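Local coordinates for protein beta-fructofuranosidase (Bifidobacterium adolescentis, PDB 6NOB) that probably hydrolyses terminal beta-fructofuranosides such as sucrose, as a beta-fructofuranosidase of glycoside hydrolase family 32, at residues 381-386 with 477-482. Residues are numbered along the deposited sequence; the frame is centred on the assembly and turned at random.
Sequences QVDGVT and ELHVRD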
loop_
_atom_site.group_PDB
_atom_site.type_symbol
_atom_site.label_atom_id
_atom_site.label_comp_id
_atom_site.label_asym_id
_atom_site.label_seq_id
_atom_site.Cartn_x
_atom_site.Cartn_y
_atom_site.Cartn_z
ATOM N N GLN A 381 -18.801 3.065 -5.984
ATOM C CA GLN A 381 -19.732 4.182 -6.005
ATOM C C GLN A 381 -19.817 4.798 -4.617
ATOM O O GLN A 381 -19.865 4.081 -3.613
ATOM C CB GLN A 381 -21.118 3.741 -6.475
ATOM C CG GLN A 381 -21.173 3.476 -7.965
ATOM C CD GLN A 381 -22.444 2.790 -8.397
ATOM O OE1 GLN A 381 -23.240 2.350 -7.569
ATOM N NE2 GLN A 381 -22.642 2.691 -9.705
ATOM N N VAL A 382 -19.825 6.126 -4.568
ATOM C CA VAL A 382 -19.936 6.852 -3.307
ATOM C C VAL A 382 -20.669 8.162 -3.569
ATOM O O VAL A 382 -20.450 8.820 -4.591
ATOM C CB VAL A 382 -18.547 7.070 -2.662
ATOM C CG1 VAL A 382 -17.735 8.109 -3.424
ATOM C CG2 VAL A 382 -18.694 7.462 -1.206
ATOM N N ASP A 383 -21.566 8.519 -2.644
ATOM C CA ASP A 383 -22.398 9.714 -2.746
ATOM C C ASP A 383 -23.035 9.840 -4.130
ATOM O O ASP A 383 -23.085 10.935 -4.701
ATOM C CB ASP A 383 -21.587 10.976 -2.410
ATOM C CG ASP A 383 -20.868 10.887 -1.056
ATOM O OD1 ASP A 383 -21.517 10.658 -0.013
ATOM O OD2 ASP A 383 -19.635 11.067 -1.034
ATOM N N GLY A 384 -23.514 8.723 -4.683
ATOM C CA GLY A 384 -24.250 8.730 -5.936
ATOM C C GLY A 384 -23.426 8.871 -7.198
ATOM O O GLY A 384 -23.998 9.145 -8.259
ATOM N N VAL A 385 -22.109 8.686 -7.129
ATOM C CA VAL A 385 -21.227 8.849 -8.279
ATOM C C VAL A 385 -20.307 7.638 -8.371
ATOM O O VAL A 385 -19.786 7.166 -7.353
ATOM C CB VAL A 385 -20.405 10.154 -8.180
ATOM C CG1 VAL A 385 -19.305 10.186 -9.234
ATOM C CG2 VAL A 385 -21.314 11.368 -8.318
ATOM N N THR A 386 -20.120 7.126 -9.588
ATOM C CA THR A 386 -19.183 6.034 -9.820
ATOM C C THR A 386 -17.768 6.588 -9.944
ATOM O O THR A 386 -17.539 7.572 -10.655
ATOM C CB THR A 386 -19.555 5.256 -11.083
ATOM O OG1 THR A 386 -20.845 4.651 -10.919
ATOM C CG2 THR A 386 -18.525 4.166 -11.362
ATOM N N GLU A 477 -10.929 8.458 4.400
ATOM C CA GLU A 477 -12.319 8.303 4.000
ATOM C C GLU A 477 -12.558 9.082 2.714
ATOM O O GLU A 477 -12.037 10.187 2.539
ATOM C CB GLU A 477 -13.262 8.795 5.103
ATOM C CG GLU A 477 -14.744 8.596 4.798
ATOM C CD GLU A 477 -15.648 9.162 5.880
ATOM O OE1 GLU A 477 -15.152 9.423 6.997
ATOM O OE2 GLU A 477 -16.855 9.346 5.609
ATOM N N LEU A 478 -13.352 8.503 1.818
ATOM C CA LEU A 478 -13.598 9.075 0.503
ATOM C C LEU A 478 -15.034 9.565 0.383
ATOM O O LEU A 478 -15.971 8.896 0.830
ATOM C CB LEU A 478 -13.310 8.054 -0.600
ATOM C CG LEU A 478 -11.870 7.551 -0.685
ATOM C CD1 LEU A 478 -11.693 6.641 -1.892
ATOM C CD2 LEU A 478 -10.903 8.720 -0.742
ATOM N N HIS A 479 -15.193 10.736 -0.230
ATOM C CA HIS A 479 -16.493 11.262 -0.616
ATOM C C HIS A 479 -16.351 11.962 -1.961
ATOM O O HIS A 479 -15.251 12.331 -2.378
ATOM C CB HIS A 479 -17.058 12.230 0.437
ATOM C CG HIS A 479 -17.692 11.543 1.606
ATOM N ND1 HIS A 479 -18.961 11.003 1.553
ATOM C CD2 HIS A 479 -17.235 11.309 2.860
ATOM C CE1 HIS A 479 -19.254 10.460 2.721
ATOM N NE2 HIS A 479 -18.224 10.632 3.532
ATOM N N VAL A 480 -17.478 12.133 -2.647
ATOM C CA VAL A 480 -17.533 12.895 -3.891
ATOM C C VAL A 480 -18.411 14.113 -3.650
ATOM O O VAL A 480 -19.608 13.978 -3.368
ATOM C CB VAL A 480 -18.062 12.057 -5.064
ATOM C CG1 VAL A 480 -18.463 12.965 -6.221
ATOM C CG2 VAL A 480 -17.009 11.055 -5.516
ATOM N N ARG A 481 -17.814 15.298 -3.750
ATOM C CA ARG A 481 -18.511 16.562 -3.545
ATOM C C ARG A 481 -18.377 17.397 -4.808
ATOM O O ARG A 481 -17.259 17.728 -5.221
ATOM C CB ARG A 481 -17.948 17.309 -2.333
ATOM C CG ARG A 481 -17.848 16.455 -1.079
ATOM C CD ARG A 481 -17.526 17.294 0.145
ATOM N NE ARG A 481 -16.736 16.544 1.117
ATOM C CZ ARG A 481 -17.256 15.764 2.060
ATOM N NH1 ARG A 481 -16.459 15.115 2.899
ATOM N NH2 ARG A 481 -18.572 15.631 2.164
ATOM N N ASP A 482 -19.514 17.735 -5.414
ATOM C CA ASP A 482 -19.552 18.488 -6.667
ATOM C C ASP A 482 -18.740 17.781 -7.753
ATOM O O ASP A 482 -17.958 18.393 -8.485
ATOM C CB ASP A 482 -19.069 19.924 -6.456
ATOM C CG ASP A 482 -20.007 20.726 -5.572
ATOM O OD1 ASP A 482 -19.534 21.318 -4.579
ATOM O OD2 ASP A 482 -21.220 20.758 -5.873
HETATM O O HOH W 1 -21.756 13.551 -4.866
#
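Asp383 reaches from the tip of a beta hairpin to the imidazole of His479, its carboxylate lying nearly coplanar with the ring, 18° between the planes. The main bond runs from His479 ND1 to Asp383 OD2 (2.7 Å), in the ring plane and on the syn lone pair of OD2; Asp383 OD1 takes a second, weak bond from the same nitrogen. The anti lone pair of OD2 accepts the backbone N of Val480 at 2.9 Å, nearly straight, so one oxygen serves two donors. Asp383 CG stands anti to its own carbonyl carbon (chi1 -53°), which carries the carboxylate across to His479 and the backbone of Val480.

Under this polar bridge the valines meet. Val382 CG1 packs on Val480 CG2 at 3.7 Å, while the other methyl of Val480, CG1, meets Val385 CG2 at 3.9 Å, the two side chains crossing at about a right angle. Val382 and Val385 are the ends of a type I' turn, and thus present their methyls to Val480 together. A water donates to both Asp383 O and Val480 O.

On the far side of the imidazole, His479 NE2 donates to Glu477 OE2 (2.8 Å), tilted 21° out of the ring plane. The contact joins neighbouring sheets of the family 32 catalytic beta-propeller. With carboxylates at both ring nitrogens, His479 is held against rotation and probably biased toward the protonated, cationic form.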